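Long-range contact in separin (PDB 5U1T), which cleaves the SCC1 subunit of cohesin as a caspase-like cysteine protease at the onset of anaphase, allowing chromosomes to segregate: residues 1193-1198 / 1529-1534. Residues are numbered along the deposited sequence; the frame is centred on the assembly and turned at random.
Sequences ESNQTT and LWDVTD
Asn1195, in the last turns of helix 1180-1198, reaches Asp1531 in the loop that joins strand 1524-1528 to helix 1534-1548. Its amide oxygen OD1 accepts the backbone N-H of Asp1531, with N 2.9 Å from OD1 and a fairly straight 156° at the hydrogen; the donor lies slightly out of the carbonyl plane. The same OD1 rests 3.7 Å from CB of Trp1530, whose indole leads away from the helix and gives NE1 to the carbonyl of Leu1580. Amide and carboxylate also lie face on face, their planes 25° apart, with CG of Asn1195 3.2 Å from OD2 of Asp1531. This stack follows from the first torsion of Asp1531 (chi1 -55°), which keeps CG beside the backbone N that the asparagine holds. With an alanine here, that N-H is likely to lose its acceptor and the carboxylate the flat group stacked on it. One turn on, Thr1198 packs with both branches: its methyl CG2 sits 3.4 Å from CB of Asp1531, while its hydroxyl OG1 lies 3.5 Å from the methyl CG2 of Thr1533. The hydroxyl of Thr1533, at the N-cap position of helix 1534-1548, instead bonds to an acidic side chain of another protein's chain. Asp1531 gives OD1 to the hydroxyl of Ser1498 and comes about 4 Å, side chain to side chain, from Cys1497, probably the catalytic cysteine. The chemistry thus sets one neutral amide and one threonine methyl against a buried aspartate: the asparagine bonds the backbone N-H and lies over one face of the carboxylate, Ser1498 engages the carboxylate, and the helix end is tied to the loop bordering the probable catalytic centre.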
# COMPACT_ATOMS: atom_id res chain seq x y z
N GLU A 1193 18.57 41.69 -7.39
CA GLU A 1193 18.50 42.99 -6.71
C GLU A 1193 17.76 44.01 -7.55
O GLU A 1193 16.86 44.68 -7.07
CB GLU A 1193 19.90 43.53 -6.38
CG GLU A 1193 20.53 42.95 -5.12
CD GLU A 1193 21.99 43.38 -4.94
OE1 GLU A 1193 22.29 44.58 -5.13
OE2 GLU A 1193 22.84 42.52 -4.63
N SER A 1194 18.16 44.14 -8.81
CA SER A 1194 17.44 45.00 -9.74
C SER A 1194 15.97 44.57 -9.86
O SER A 1194 15.08 45.41 -9.89
CB SER A 1194 18.11 45.00 -11.11
OG SER A 1194 17.38 45.80 -12.02
N ASN A 1195 15.74 43.26 -9.92
CA ASN A 1195 14.37 42.74 -9.97
C ASN A 1195 13.58 43.30 -8.81
O ASN A 1195 12.49 43.86 -8.98
CB ASN A 1195 14.36 41.22 -9.95
CG ASN A 1195 14.37 40.62 -11.33
OD1 ASN A 1195 14.36 41.33 -12.31
ND2 ASN A 1195 14.40 39.30 -11.42
N GLN A 1196 14.18 43.17 -7.63
CA GLN A 1196 13.68 43.75 -6.39
C GLN A 1196 13.33 45.24 -6.51
O GLN A 1196 12.24 45.65 -6.09
CB GLN A 1196 14.73 43.56 -5.31
CG GLN A 1196 14.54 44.43 -4.13
CD GLN A 1196 13.69 43.74 -3.11
OE1 GLN A 1196 13.90 42.55 -2.84
NE2 GLN A 1196 12.69 44.45 -2.57
N THR A 1197 14.23 46.04 -7.08
CA THR A 1197 14.02 47.49 -7.21
C THR A 1197 12.80 47.80 -8.07
O THR A 1197 12.29 48.91 -8.07
CB THR A 1197 15.24 48.19 -7.85
OG1 THR A 1197 15.45 47.66 -9.17
CG2 THR A 1197 16.49 47.99 -7.02
N THR A 1198 12.34 46.77 -8.77
CA THR A 1198 11.35 46.92 -9.80
C THR A 1198 9.92 46.71 -9.27
O THR A 1198 8.98 47.35 -9.74
CB THR A 1198 11.69 45.95 -10.95
OG1 THR A 1198 12.26 46.70 -12.04
CG2 THR A 1198 10.50 45.15 -11.41
N LEU A 1529 15.22 39.10 -20.29
CA LEU A 1529 15.87 38.12 -19.42
C LEU A 1529 15.58 38.38 -17.95
O LEU A 1529 15.73 37.49 -17.13
CB LEU A 1529 17.38 38.13 -19.65
CG LEU A 1529 17.89 37.63 -20.99
CD1 LEU A 1529 19.36 37.98 -21.07
CD2 LEU A 1529 17.68 36.13 -21.14
N TRP A 1530 15.18 39.60 -17.62
CA TRP A 1530 14.83 39.97 -16.25
C TRP A 1530 13.82 41.11 -16.24
O TRP A 1530 13.31 41.47 -17.29
CB TRP A 1530 16.09 40.35 -15.46
CG TRP A 1530 17.00 41.25 -16.23
CD1 TRP A 1530 16.84 42.58 -16.46
CD2 TRP A 1530 18.23 40.89 -16.87
NE1 TRP A 1530 17.89 43.07 -17.20
CE2 TRP A 1530 18.76 42.05 -17.46
CE3 TRP A 1530 18.95 39.69 -16.98
CZ2 TRP A 1530 19.95 42.05 -18.17
CZ3 TRP A 1530 20.13 39.69 -17.69
CH2 TRP A 1530 20.63 40.86 -18.27
N ASP A 1531 13.53 41.67 -15.07
CA ASP A 1531 12.55 42.75 -15.01
C ASP A 1531 13.15 44.03 -15.54
O ASP A 1531 14.32 44.33 -15.31
CB ASP A 1531 12.02 42.99 -13.59
CG ASP A 1531 11.45 41.73 -12.94
OD1 ASP A 1531 11.05 40.79 -13.66
OD2 ASP A 1531 11.42 41.70 -11.69
N VAL A 1532 12.33 44.79 -16.26
CA VAL A 1532 12.74 46.07 -16.83
C VAL A 1532 11.79 47.18 -16.39
O VAL A 1532 10.65 46.91 -16.05
CB VAL A 1532 12.76 45.99 -18.35
CG1 VAL A 1532 13.87 45.07 -18.79
CG2 VAL A 1532 11.43 45.48 -18.86
N THR A 1533 12.26 48.42 -16.36
CA THR A 1533 11.44 49.54 -15.88
C THR A 1533 10.86 50.33 -17.06
O THR A 1533 11.47 50.41 -18.13
CB THR A 1533 12.25 50.46 -14.96
OG1 THR A 1533 13.34 51.06 -15.68
CG2 THR A 1533 12.78 49.68 -13.76
N ASP A 1534 9.70 50.95 -16.86
CA ASP A 1534 8.80 51.23 -17.99
C ASP A 1534 9.27 52.32 -18.97
O ASP A 1534 9.19 52.10 -20.18
CB ASP A 1534 7.37 51.55 -17.47
CG ASP A 1534 7.17 53.00 -17.04
OD1 ASP A 1534 7.64 53.39 -15.95
OD2 ASP A 1534 6.49 53.74 -17.78